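Local coordinates for protein UDP-L-Rhamnose Synthase (Acanthamoeba polyphaga mimivirus, PDB 7JID) that acts as a UDP-L-rhamnose synthase, holding an NADP cofactor and a UDP-linked 6-deoxy sugar in a Rossmann-type fold, at residues L158-R163 and G212-T217; M56-R61 and T105-G110; D196-V201 and F216-L221; G125-D130 and L261-K266. One frame throughout, in Å; residues are numbered along the deposited sequence.

Contact 1: L158-R163 and G212-T217; sequences LNLRIR and GTFNFT
Arg161 NH1 is held from two quarters: it donates to Asn215 OD1 at 2.8 Å, within its strand pair, and to the carbonyl O of Thr127 beyond it. Asn215 OD1 sits at the edge of the guanidinium, in its plane, with the two side chains running side by side and the guanidinium and amide planes 33° apart. Arg161 reaches that far because its chain is straight from CG to NE. The same stretch lays the guanidinium under Thr213 CG2, which rests on one face, 3.7 Å from NE, while NH2 turns to a salt bridge with Asp147. Two residues back, on the same face of the sheet, Asn159 has CG anti to the backbone N (chi1 167°), which lays its amide alongside Thr213, and ND2 donates to OG1 at 2.9 Å. ND2 also bonds OD1 of Asp147, the acid that salt-bridges Arg161 NH2.

The face carrying Leu158, Leu160 and Phe214 is oily. Leu158 CD1 packs on Phe214 CD2 at 3.6 Å, and Leu160 divides its branches: CD2 lies 3.8 Å from Phe214 CB, whereas CD1 stands over the centre of the Phe216 ring, a CH-pi contact. Ile162 CG2 meets that ring at its edge.

Between these faces runs a parallel ladder, with Asn159 N to Gly212 O at 2.8 Å, then Phe214 N to Asn159 O and Arg161 N to Phe214 O. This is how strand 212-215 closes one side of the parallel sheet of a Rossmann-type fold.

Contact 2: M56-R61 and T105-G110; sequences MSFIGR and TYLGTG. With NAP (NADP nicotinamide-adenine-dinucleotide phosphate), chain D.
Met56 and Ser57 pair with Thr105 and Tyr106 as neighbouring parallel strands of the Rossmann sheet, and the chain past Ser57 peels away to receive NADP. Two backbone bonds join the strands: Ser57 N gives to Thr105 O at 2.8 Å, and Leu107 N gives to Ser57 O at 3.0 Å. Past Ser57 the two chains part, and a water sits where they do, 2.9 Å from Ser57 OG, with Ile59 O and Leu107 O also in bonding range. Ser57 OG faces the edge of the Tyr106 ring, whose hydroxyl is bonded to Lys143.

Apolar contacts flank the ladder. Met56 lies alongside Thr105 and, bent at its last torsion (chi3 85°), curls CE back to 3.6 Å from Thr105 CB. Leu107 CD2 comes in at the edge of the Phe58 ring, 3.5 Å from CD1. Met202 of helix 195-207 covers both Met56 and Phe58.

The cofactor contacts are of another kind. Ile59 sets CG2 against the adenine, 3.5 Å from NAP C4A, and Leu107 CG packs near C1D of the second ribose, the carbon to which nicotinamide is attached in NADP. Arg61 belongs to the phosphate on the adenosine ribose, the group that distinguishes NADP from NAD. Its chain folds at two torsions, Asp85 holds NE by a salt bridge, and Asn86 takes the backbone N. NH1 points at the phosphate, which lies at the edge of the guanidinium, in its plane: Arg61 NH1 to NAP O3X, 2.8 Å and all but straight at 177°.

Contact 3: D196-V201 and F216-L221; sequences DQMIPV and FTNPGL
Met198 places its methyl carbon CE squarely above the Phe216 ring, 4.0 Å from the centroid and only 2° off the normal. The side chain is modelled in two conformers, and this CH-pi contact belongs to one of them. A bend at the last torsion (chi3 70°) folds CE over the ring while SD stays back, above the same face at a longer 5.2 Å from the centroid, a Met-aromatic contact. Leu160 CD1 lies over the opposite face, and in this conformer Phe216 lies between a methionine and a leucine methyl. Val201, one turn further along a helix kinked at Pro200, slides past the ring with CG1 3.8 Å from Phe216 CZ.

The sulfur has a polar neighbour as well, Met198 SD lying 3.4 Å from Asn218 OD1. The side chains of Asn218 and Gln197 cross at about a right angle. Asn218 ND2 donates to Gln197 OE1 at 2.9 Å, approaching nearly along the C=O axis although the two amide planes are 72° apart.

Helix 195-207 is thereby joined to the loop that follows strand 212-215. Asn218 also gives ND2 to Pro275 O and takes Ile194 N at OD1. With partners at both its oxygen and its nitrogen, the Asn218 amide should be fixed in which way round it sits, right next to the apolar contact at Phe216.

Contact 4: G125-D130 and L261-K266; sequences GFTEND and LLNTDK
Phe126 and Leu262 form a single backbone bridge where two loops meet, just ahead of an Asx turn that leads into helix 265-270. Phe126 uses both its peptide atoms: N donates to Leu261 O at 3.0 Å, and O receives Asn263 N at 2.7 Å. Leu261 O also lies at the edge of the Phe126 ring, 3.4 Å from CD2. Gly125 brings its bare CA close to Leu261, which packs CD2 against it.

Asn263 serves two sides. Its CG stands anti to the backbone N (chi1 -176°), which puts the amide beside Thr127 and lets OD1 accept Asp265 N at 2.8 Å; that bond makes the Asx turn. ND2 reaches a water that in turn donates to Gly125 O, so the amide serves both its own helix start and the facing loop.

A second water accepts from Lys266 N at 2.9 Å and lies within bonding range of Glu128 OE1 and Asn263 O. The Glu128 carboxylate lies against the aliphatic part of Lys266, OE2 3.6 Å from CB, but the charged atoms do not meet, with Glu128 OE1 5.5 Å from Lys266 NZ. OE2 takes Asn215 N, while NZ bonds Thr213 O and faces the Phe214 ring as a cation-pi partner. Within 125-130, which makes a type I turn, Thr127 N donates to Asp130 OD2 at 2.8 Å, from above the carboxylate plane.

Both loops therefore border strand 212-215, with helix 265-270 starting over it and helix 138-150 following the 125-130 side.

In the fold
Contacts 1 and 2 are core strand pairings of one parallel sheet, linked through neighbouring strands 157-162 and 103-109. Contact 2 sits mid-sheet and runs into the NADP site, while contact 1 pairs the edge strand of this chain's sheet and ends at Arg163 of the UDP-sugar pocket. Contact 3 stays buried but has no ladder: it shares Phe216 with contact 1 and lays a helix against it through apolar and amide side chains. Contact 4, about 15 Å from the chain centre, is partly buried and joins two loops by two backbone bonds and two bridging waters. It still bonds directly to contact 1, through Asn215 with Asn263 and Thr213 with Lys266, and touches contact 3 by packing.

Contact 1: L158-R163 and G212-T217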
# COMPACT_ATOMS: atom_id res chain seq x y z
N LEU A 158 -7.51 1.40 17.34
CA LEU A 158 -8.73 0.61 17.27
C LEU A 158 -9.09 0.47 15.78
O LEU A 158 -9.48 1.49 15.19
CB LEU A 158 -9.86 1.29 18.05
CG LEU A 158 -11.19 0.55 18.13
CD1 LEU A 158 -11.01 -0.81 18.78
CD2 LEU A 158 -12.21 1.43 18.83
N ASN A 159 -9.02 -0.74 15.24
CA ASN A 159 -9.30 -1.05 13.82
C ASN A 159 -10.67 -1.74 13.74
O ASN A 159 -10.76 -2.92 14.02
CB ASN A 159 -8.12 -1.82 13.24
CG ASN A 159 -8.45 -2.46 11.91
OD1 ASN A 159 -9.06 -1.80 11.08
ND2 ASN A 159 -7.96 -3.66 11.72
N LEU A 160 -11.67 -1.02 13.30
CA LEU A 160 -13.05 -1.55 13.27
C LEU A 160 -13.41 -1.97 11.83
O LEU A 160 -13.31 -1.15 10.91
CB LEU A 160 -14.07 -0.53 13.78
CG LEU A 160 -13.85 -0.11 15.24
CD1 LEU A 160 -14.89 0.89 15.65
CD2 LEU A 160 -13.78 -1.31 16.17
N ARG A 161 -13.70 -3.25 11.64
CA ARG A 161 -14.13 -3.74 10.31
C ARG A 161 -15.65 -3.70 10.14
O ARG A 161 -16.39 -4.59 10.62
CB ARG A 161 -13.59 -5.17 10.17
CG ARG A 161 -12.09 -5.31 10.17
CD ARG A 161 -11.83 -6.78 9.95
NE ARG A 161 -10.47 -7.20 10.01
CZ ARG A 161 -10.07 -8.43 10.34
NH1 ARG A 161 -10.94 -9.31 10.79
NH2 ARG A 161 -8.78 -8.71 10.26
N ILE A 162 -16.17 -2.63 9.51
CA ILE A 162 -17.61 -2.57 9.17
C ILE A 162 -17.79 -3.18 7.77
O ILE A 162 -16.81 -3.23 7.01
CB ILE A 162 -18.17 -1.14 9.25
CG1 ILE A 162 -17.43 -0.19 8.31
CG2 ILE A 162 -18.18 -0.68 10.70
CD1 ILE A 162 -18.27 1.03 7.98
N ARG A 163 -19.00 -3.56 7.48
CA ARG A 163 -19.36 -3.95 6.11
C ARG A 163 -20.72 -3.40 5.75
O ARG A 163 -21.63 -3.40 6.61
CB ARG A 163 -19.41 -5.47 5.96
CG ARG A 163 -18.09 -6.14 6.27
CD ARG A 163 -18.10 -7.63 5.96
NE ARG A 163 -18.15 -7.87 4.52
CZ ARG A 163 -19.05 -8.59 3.84
NH1 ARG A 163 -20.16 -9.01 4.41
NH2 ARG A 163 -18.89 -8.77 2.56
N GLY A 212 -6.99 -2.48 19.17
CA GLY A 212 -6.94 -3.78 18.50
C GLY A 212 -7.89 -3.83 17.31
O GLY A 212 -8.60 -2.86 17.06
N THR A 213 -7.98 -4.98 16.70
CA THR A 213 -8.91 -5.21 15.57
C THR A 213 -10.22 -5.78 16.14
O THR A 213 -10.18 -6.69 16.97
CB THR A 213 -8.29 -6.11 14.52
OG1 THR A 213 -7.19 -5.38 13.96
CG2 THR A 213 -9.24 -6.48 13.41
N PHE A 214 -11.35 -5.31 15.64
CA PHE A 214 -12.69 -5.88 15.93
C PHE A 214 -13.47 -5.98 14.63
O PHE A 214 -13.71 -4.95 13.97
CB PHE A 214 -13.48 -5.05 16.92
CG PHE A 214 -12.95 -5.09 18.34
CD1 PHE A 214 -13.62 -5.82 19.31
CD2 PHE A 214 -11.87 -4.30 18.70
CE1 PHE A 214 -13.15 -5.81 20.63
CE2 PHE A 214 -11.38 -4.33 20.01
CZ PHE A 214 -12.06 -5.05 20.97
N ASN A 215 -14.00 -7.16 14.36
CA ASN A 215 -15.12 -7.32 13.41
C ASN A 215 -16.29 -6.52 13.99
O ASN A 215 -16.61 -6.65 15.17
CB ASN A 215 -15.42 -8.80 13.21
CG ASN A 215 -14.36 -9.51 12.41
OD1 ASN A 215 -13.63 -8.91 11.62
ND2 ASN A 215 -14.21 -10.82 12.66
N PHE A 216 -16.89 -5.67 13.18
CA PHE A 216 -17.77 -4.59 13.65
C PHE A 216 -19.02 -4.60 12.78
O PHE A 216 -19.46 -3.56 12.29
CB PHE A 216 -17.03 -3.27 13.69
CG PHE A 216 -17.61 -2.39 14.75
CD1 PHE A 216 -17.37 -2.65 16.09
CD2 PHE A 216 -18.29 -1.24 14.40
CE1 PHE A 216 -17.89 -1.79 17.05
CE2 PHE A 216 -18.83 -0.41 15.36
CZ PHE A 216 -18.58 -0.67 16.68
N THR A 217 -19.61 -5.78 12.67
CA THR A 217 -20.93 -6.01 12.06
C THR A 217 -21.91 -6.52 13.13
O THR A 217 -21.48 -7.10 14.15
CB THR A 217 -20.80 -7.01 10.91
OG1 THR A 217 -20.09 -8.13 11.44
CG2 THR A 217 -20.07 -6.44 9.71

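Contact 2: M56-R61 and T105-G110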
# COMPACT_ATOMS: atom_id res chain seq x y z
N MET A 56 -10.09 10.22 15.40
CA MET A 56 -10.85 9.20 14.63
C MET A 56 -10.66 9.43 13.14
O MET A 56 -10.59 10.58 12.70
CB MET A 56 -12.34 9.19 14.97
CG MET A 56 -12.64 9.23 16.47
SD MET A 56 -14.40 8.98 16.88
CE MET A 56 -14.41 7.19 16.88
N SER A 57 -10.62 8.33 12.41
CA SER A 57 -10.45 8.29 10.95
C SER A 57 -11.71 7.70 10.30
O SER A 57 -11.96 6.48 10.45
CB SER A 57 -9.23 7.51 10.54
OG SER A 57 -9.13 7.49 9.11
N PHE A 58 -12.41 8.53 9.55
CA PHE A 58 -13.56 8.14 8.69
C PHE A 58 -13.25 8.46 7.24
O PHE A 58 -14.12 9.02 6.57
CB PHE A 58 -14.85 8.77 9.20
CG PHE A 58 -15.10 8.45 10.64
CD1 PHE A 58 -15.30 7.15 11.05
CD2 PHE A 58 -15.02 9.44 11.62
CE1 PHE A 58 -15.47 6.81 12.38
CE2 PHE A 58 -15.23 9.11 12.95
CZ PHE A 58 -15.41 7.81 13.34
N ILE A 59 -12.03 8.16 6.82
CA ILE A 59 -11.56 8.58 5.48
C ILE A 59 -11.49 7.35 4.59
O ILE A 59 -11.25 6.22 5.06
CB ILE A 59 -10.21 9.32 5.49
CG1 ILE A 59 -9.06 8.38 5.84
CG2 ILE A 59 -10.29 10.55 6.40
CD1 ILE A 59 -7.69 9.01 5.83
N GLY A 60 -11.50 7.64 3.30
CA GLY A 60 -11.20 6.65 2.25
C GLY A 60 -11.71 7.10 0.92
O GLY A 60 -12.35 8.17 0.83
N ARG A 61 -11.44 6.30 -0.09
CA ARG A 61 -11.82 6.63 -1.48
C ARG A 61 -12.63 5.45 -2.00
O ARG A 61 -12.06 4.38 -2.15
CB ARG A 61 -10.59 6.99 -2.31
CG ARG A 61 -10.94 7.56 -3.68
CD ARG A 61 -11.54 8.95 -3.65
NE ARG A 61 -10.89 9.79 -2.65
CZ ARG A 61 -11.38 10.90 -2.13
NH1 ARG A 61 -10.72 11.53 -1.17
NH2 ARG A 61 -12.55 11.38 -2.54
N THR A 105 -9.02 5.77 16.53
CA THR A 105 -10.03 4.86 15.94
C THR A 105 -9.91 4.97 14.42
O THR A 105 -10.17 6.04 13.89
CB THR A 105 -11.45 5.16 16.43
OG1 THR A 105 -11.47 5.17 17.86
CG2 THR A 105 -12.42 4.13 15.90
N TYR A 106 -9.61 3.85 13.79
CA TYR A 106 -9.60 3.69 12.32
C TYR A 106 -10.85 2.90 11.91
O TYR A 106 -10.96 1.74 12.25
CB TYR A 106 -8.30 3.04 11.85
CG TYR A 106 -8.39 2.51 10.45
CD1 TYR A 106 -8.52 3.37 9.36
CD2 TYR A 106 -8.29 1.16 10.22
CE1 TYR A 106 -8.63 2.88 8.08
CE2 TYR A 106 -8.40 0.64 8.94
CZ TYR A 106 -8.52 1.51 7.87
OH TYR A 106 -8.66 1.07 6.58
N LEU A 107 -11.74 3.52 11.15
CA LEU A 107 -12.91 2.79 10.60
C LEU A 107 -12.48 2.11 9.30
O LEU A 107 -12.23 2.83 8.31
CB LEU A 107 -14.09 3.72 10.37
CG LEU A 107 -15.43 2.98 10.17
CD1 LEU A 107 -15.73 2.01 11.30
CD2 LEU A 107 -16.57 3.99 10.05
N GLY A 108 -12.22 0.80 9.38
CA GLY A 108 -11.80 -0.01 8.23
C GLY A 108 -12.97 -0.77 7.64
O GLY A 108 -14.10 -0.29 7.60
N THR A 109 -12.66 -1.95 7.14
CA THR A 109 -13.63 -2.76 6.39
C THR A 109 -13.42 -4.24 6.65
O THR A 109 -12.26 -4.69 6.75
CB THR A 109 -13.58 -2.40 4.90
OG1 THR A 109 -14.59 -3.16 4.25
CG2 THR A 109 -12.22 -2.68 4.29
N GLY A 110 -14.54 -4.97 6.65
CA GLY A 110 -14.48 -6.43 6.62
C GLY A 110 -14.66 -6.97 5.20
O GLY A 110 -14.68 -8.20 5.09
PA NAP D . -17.48 9.33 2.34
O1A NAP D . -18.83 9.98 2.53
O2A NAP D . -16.86 9.35 0.98
O5B NAP D . -16.57 10.06 3.41
C5B NAP D . -15.15 9.98 3.33
C4B NAP D . -14.43 11.23 3.81
O4B NAP D . -13.02 11.02 3.87
C3B NAP D . -14.71 12.36 2.84
O3B NAP D . -15.13 13.44 3.70
C2B NAP D . -13.35 12.61 2.21
O2B NAP D . -13.16 13.98 2.06
C1B NAP D . -12.36 12.12 3.26
N9A NAP D . -11.02 11.75 2.84
C8A NAP D . -10.69 10.83 1.94
N7A NAP D . -9.36 10.73 1.84
C5A NAP D . -8.83 11.63 2.69
C6A NAP D . -7.52 12.02 3.01
N6A NAP D . -6.51 11.43 2.41
N1A NAP D . -7.38 13.02 3.95
C2A NAP D . -8.46 13.56 4.54
N3A NAP D . -9.74 13.26 4.28
C4A NAP D . -9.94 12.27 3.37
O3 NAP D . -17.38 7.78 2.79
PN NAP D . -18.02 7.11 4.12
O1N NAP D . -18.89 6.04 3.50
O2N NAP D . -18.42 8.03 5.19
O5D NAP D . -16.76 6.27 4.61
C5D NAP D . -15.76 6.58 5.57
C4D NAP D . -14.55 5.63 5.30
O4D NAP D . -14.34 4.88 6.45
C3D NAP D . -14.92 4.66 4.20
O3D NAP D . -13.76 3.89 3.72
C2D NAP D . -15.98 3.95 5.07
O2D NAP D . -16.48 2.67 4.66
C1D NAP D . -15.31 3.82 6.41
P2B NAP D . -12.88 14.63 0.64
O1X NAP D . -14.14 14.72 -0.11
O2X NAP D . -12.46 16.01 1.16
O3X NAP D . -11.78 13.91 -0.15
O HOH W 1 -10.78 5.55 7.83

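Contact 3: D196-V201 and F216-L221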
# COMPACT_ATOMS: atom_id res chain seq x y z
N ASP A 196 -26.79 3.09 12.94
CA ASP A 196 -27.59 3.69 14.03
C ASP A 196 -27.35 2.93 15.34
O ASP A 196 -27.26 3.55 16.38
CB ASP A 196 -29.07 3.75 13.66
CG ASP A 196 -29.31 4.46 12.36
OD1 ASP A 196 -29.62 5.68 12.41
OD2 ASP A 196 -29.20 3.82 11.30
N GLN A 197 -27.19 1.61 15.27
CA GLN A 197 -26.99 0.74 16.43
C GLN A 197 -25.52 0.71 16.86
O GLN A 197 -25.25 0.59 18.09
CB GLN A 197 -27.53 -0.65 16.10
CG GLN A 197 -29.04 -0.63 16.00
CD GLN A 197 -29.61 -1.87 15.37
OE1 GLN A 197 -28.93 -2.89 15.27
NE2 GLN A 197 -30.87 -1.77 14.94
N MET A 198 -24.58 0.79 15.93
CA MET A 198 -23.19 0.43 16.27
C MET A 198 -22.31 1.68 16.40
O MET A 198 -21.25 1.56 16.97
CB MET A 198 -22.67 -0.62 15.29
CG MET A 198 -23.54 -1.86 15.31
SD MET A 198 -22.79 -3.31 14.51
CE MET A 198 -21.51 -3.67 15.71
N ILE A 199 -22.77 2.86 15.94
CA ILE A 199 -21.95 4.09 16.13
C ILE A 199 -21.79 4.33 17.64
O ILE A 199 -20.67 4.54 18.09
CB ILE A 199 -22.49 5.29 15.34
CG1 ILE A 199 -22.04 5.19 13.88
CG2 ILE A 199 -22.01 6.60 15.97
CD1 ILE A 199 -22.64 6.22 12.98
N PRO A 200 -22.87 4.24 18.45
CA PRO A 200 -22.69 4.41 19.89
C PRO A 200 -21.68 3.47 20.52
O PRO A 200 -20.98 3.85 21.44
CB PRO A 200 -24.10 4.13 20.43
CG PRO A 200 -25.00 4.58 19.30
CD PRO A 200 -24.27 4.09 18.07
N VAL A 201 -21.64 2.22 20.05
CA VAL A 201 -20.67 1.22 20.54
C VAL A 201 -19.26 1.71 20.15
O VAL A 201 -18.36 1.61 21.00
CB VAL A 201 -21.02 -0.14 19.94
CG1 VAL A 201 -19.95 -1.15 20.18
CG2 VAL A 201 -22.36 -0.67 20.46
N PHE A 216 -16.89 -5.67 13.18
CA PHE A 216 -17.77 -4.59 13.65
C PHE A 216 -19.02 -4.60 12.78
O PHE A 216 -19.46 -3.56 12.29
CB PHE A 216 -17.03 -3.27 13.69
CG PHE A 216 -17.61 -2.39 14.75
CD1 PHE A 216 -17.37 -2.65 16.09
CD2 PHE A 216 -18.29 -1.24 14.40
CE1 PHE A 216 -17.89 -1.79 17.05
CE2 PHE A 216 -18.83 -0.41 15.36
CZ PHE A 216 -18.58 -0.67 16.68
N THR A 217 -19.61 -5.78 12.67
CA THR A 217 -20.93 -6.01 12.06
C THR A 217 -21.91 -6.52 13.13
O THR A 217 -21.48 -7.10 14.15
CB THR A 217 -20.80 -7.01 10.91
OG1 THR A 217 -20.09 -8.13 11.44
CG2 THR A 217 -20.07 -6.44 9.71
N ASN A 218 -23.21 -6.35 12.91
CA ASN A 218 -24.24 -6.96 13.78
C ASN A 218 -24.07 -8.47 13.69
O ASN A 218 -23.68 -9.00 12.63
CB ASN A 218 -25.66 -6.60 13.38
CG ASN A 218 -26.06 -5.15 13.56
OD1 ASN A 218 -25.57 -4.25 12.87
ND2 ASN A 218 -26.95 -4.93 14.53
N PRO A 219 -24.25 -9.19 14.80
CA PRO A 219 -24.12 -10.64 14.75
C PRO A 219 -25.00 -11.27 13.66
O PRO A 219 -26.16 -10.84 13.48
CB PRO A 219 -24.50 -11.09 16.14
CG PRO A 219 -24.04 -9.94 16.99
CD PRO A 219 -24.39 -8.67 16.18
N GLY A 220 -24.46 -12.29 12.98
CA GLY A 220 -25.22 -13.10 12.03
C GLY A 220 -25.24 -12.53 10.62
O GLY A 220 -24.50 -11.60 10.26
N LEU A 221 -25.99 -13.23 9.77
CA LEU A 221 -26.08 -13.00 8.32
C LEU A 221 -27.46 -12.60 7.89
O LEU A 221 -28.45 -13.12 8.44
CB LEU A 221 -25.70 -14.32 7.63
CG LEU A 221 -24.26 -14.78 7.77
CD1 LEU A 221 -24.11 -16.19 7.17
CD2 LEU A 221 -23.29 -13.77 7.15

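Contact 4: G125-D130 and L261-K266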
# COMPACT_ATOMS: atom_id res chain seq x y z
N GLY A 125 -17.04 -18.07 10.87
CA GLY A 125 -16.79 -16.73 10.29
C GLY A 125 -15.33 -16.31 10.41
O GLY A 125 -14.60 -16.87 11.28
N PHE A 126 -14.91 -15.32 9.64
CA PHE A 126 -13.53 -14.82 9.67
C PHE A 126 -13.32 -14.10 11.00
O PHE A 126 -14.22 -13.36 11.47
CB PHE A 126 -13.24 -13.94 8.45
CG PHE A 126 -13.24 -14.78 7.20
CD1 PHE A 126 -12.08 -15.46 6.82
CD2 PHE A 126 -14.37 -14.91 6.43
CE1 PHE A 126 -12.10 -16.26 5.70
CE2 PHE A 126 -14.37 -15.70 5.29
CZ PHE A 126 -13.22 -16.35 4.91
N THR A 127 -12.16 -14.36 11.60
CA THR A 127 -11.77 -13.75 12.88
C THR A 127 -10.90 -12.50 12.66
O THR A 127 -10.37 -12.25 11.55
CB THR A 127 -11.07 -14.77 13.78
OG1 THR A 127 -9.80 -14.96 13.17
CG2 THR A 127 -11.90 -16.03 13.93
N GLU A 128 -10.65 -11.80 13.77
CA GLU A 128 -9.82 -10.60 13.79
C GLU A 128 -8.40 -10.97 13.36
O GLU A 128 -7.75 -10.16 12.66
CB GLU A 128 -9.85 -9.93 15.16
CG GLU A 128 -11.15 -9.23 15.40
CD GLU A 128 -12.36 -10.07 15.81
OE1 GLU A 128 -12.16 -11.26 16.16
OE2 GLU A 128 -13.45 -9.50 15.91
N ASN A 129 -7.94 -12.16 13.74
CA ASN A 129 -6.56 -12.61 13.41
C ASN A 129 -6.42 -13.12 11.97
O ASN A 129 -5.27 -13.21 11.51
CB ASN A 129 -6.12 -13.69 14.40
CG ASN A 129 -4.68 -14.11 14.21
OD1 ASN A 129 -3.77 -13.31 14.41
ND2 ASN A 129 -4.48 -15.38 13.87
N ASP A 130 -7.51 -13.41 11.28
CA ASP A 130 -7.51 -14.03 9.94
C ASP A 130 -6.91 -13.04 8.93
O ASP A 130 -7.16 -11.80 9.03
CB ASP A 130 -8.91 -14.47 9.51
CG ASP A 130 -9.30 -15.84 10.00
OD1 ASP A 130 -8.39 -16.69 10.29
OD2 ASP A 130 -10.50 -16.06 10.11
N LEU A 261 -19.21 -14.06 6.17
CA LEU A 261 -19.54 -13.93 7.61
C LEU A 261 -18.29 -13.51 8.36
O LEU A 261 -17.24 -14.20 8.20
CB LEU A 261 -20.00 -15.29 8.15
CG LEU A 261 -20.16 -15.41 9.67
CD1 LEU A 261 -21.29 -14.53 10.17
CD2 LEU A 261 -20.40 -16.86 10.08
N LEU A 262 -18.42 -12.49 9.19
CA LEU A 262 -17.41 -12.17 10.23
C LEU A 262 -17.83 -12.80 11.55
O LEU A 262 -19.00 -12.69 11.94
CB LEU A 262 -17.24 -10.66 10.40
CG LEU A 262 -16.86 -9.87 9.16
CD1 LEU A 262 -16.89 -8.37 9.54
CD2 LEU A 262 -15.55 -10.33 8.56
N ASN A 263 -16.87 -13.47 12.19
CA ASN A 263 -17.05 -13.93 13.58
C ASN A 263 -17.03 -12.70 14.50
O ASN A 263 -15.99 -12.00 14.48
CB ASN A 263 -15.98 -14.94 13.92
CG ASN A 263 -16.13 -15.53 15.30
OD1 ASN A 263 -16.44 -14.83 16.25
ND2 ASN A 263 -15.73 -16.78 15.45
N THR A 264 -18.12 -12.45 15.21
CA THR A 264 -18.17 -11.27 16.09
C THR A 264 -18.11 -11.66 17.56
O THR A 264 -18.54 -10.87 18.34
CB THR A 264 -19.38 -10.40 15.76
OG1 THR A 264 -20.56 -11.17 15.90
CG2 THR A 264 -19.27 -9.78 14.39
N ASP A 265 -17.58 -12.82 17.91
CA ASP A 265 -17.47 -13.21 19.33
C ASP A 265 -16.68 -12.16 20.11
O ASP A 265 -17.02 -11.88 21.28
CB ASP A 265 -16.90 -14.61 19.45
CG ASP A 265 -17.81 -15.71 18.91
OD1 ASP A 265 -18.99 -15.43 18.58
OD2 ASP A 265 -17.33 -16.84 18.85
N LYS A 266 -15.64 -11.61 19.51
CA LYS A 266 -14.79 -10.66 20.25
C LYS A 266 -15.63 -9.44 20.65
O LYS A 266 -15.57 -9.05 21.81
CB LYS A 266 -13.56 -10.26 19.44
CG LYS A 266 -12.58 -9.41 20.24
CD LYS A 266 -11.42 -8.98 19.40
CE LYS A 266 -10.39 -8.20 20.17
NZ LYS A 266 -9.23 -7.80 19.35
O HOH W 2 -14.52 -18.61 13.33
O HOH W 3 -14.47 -12.47 16.99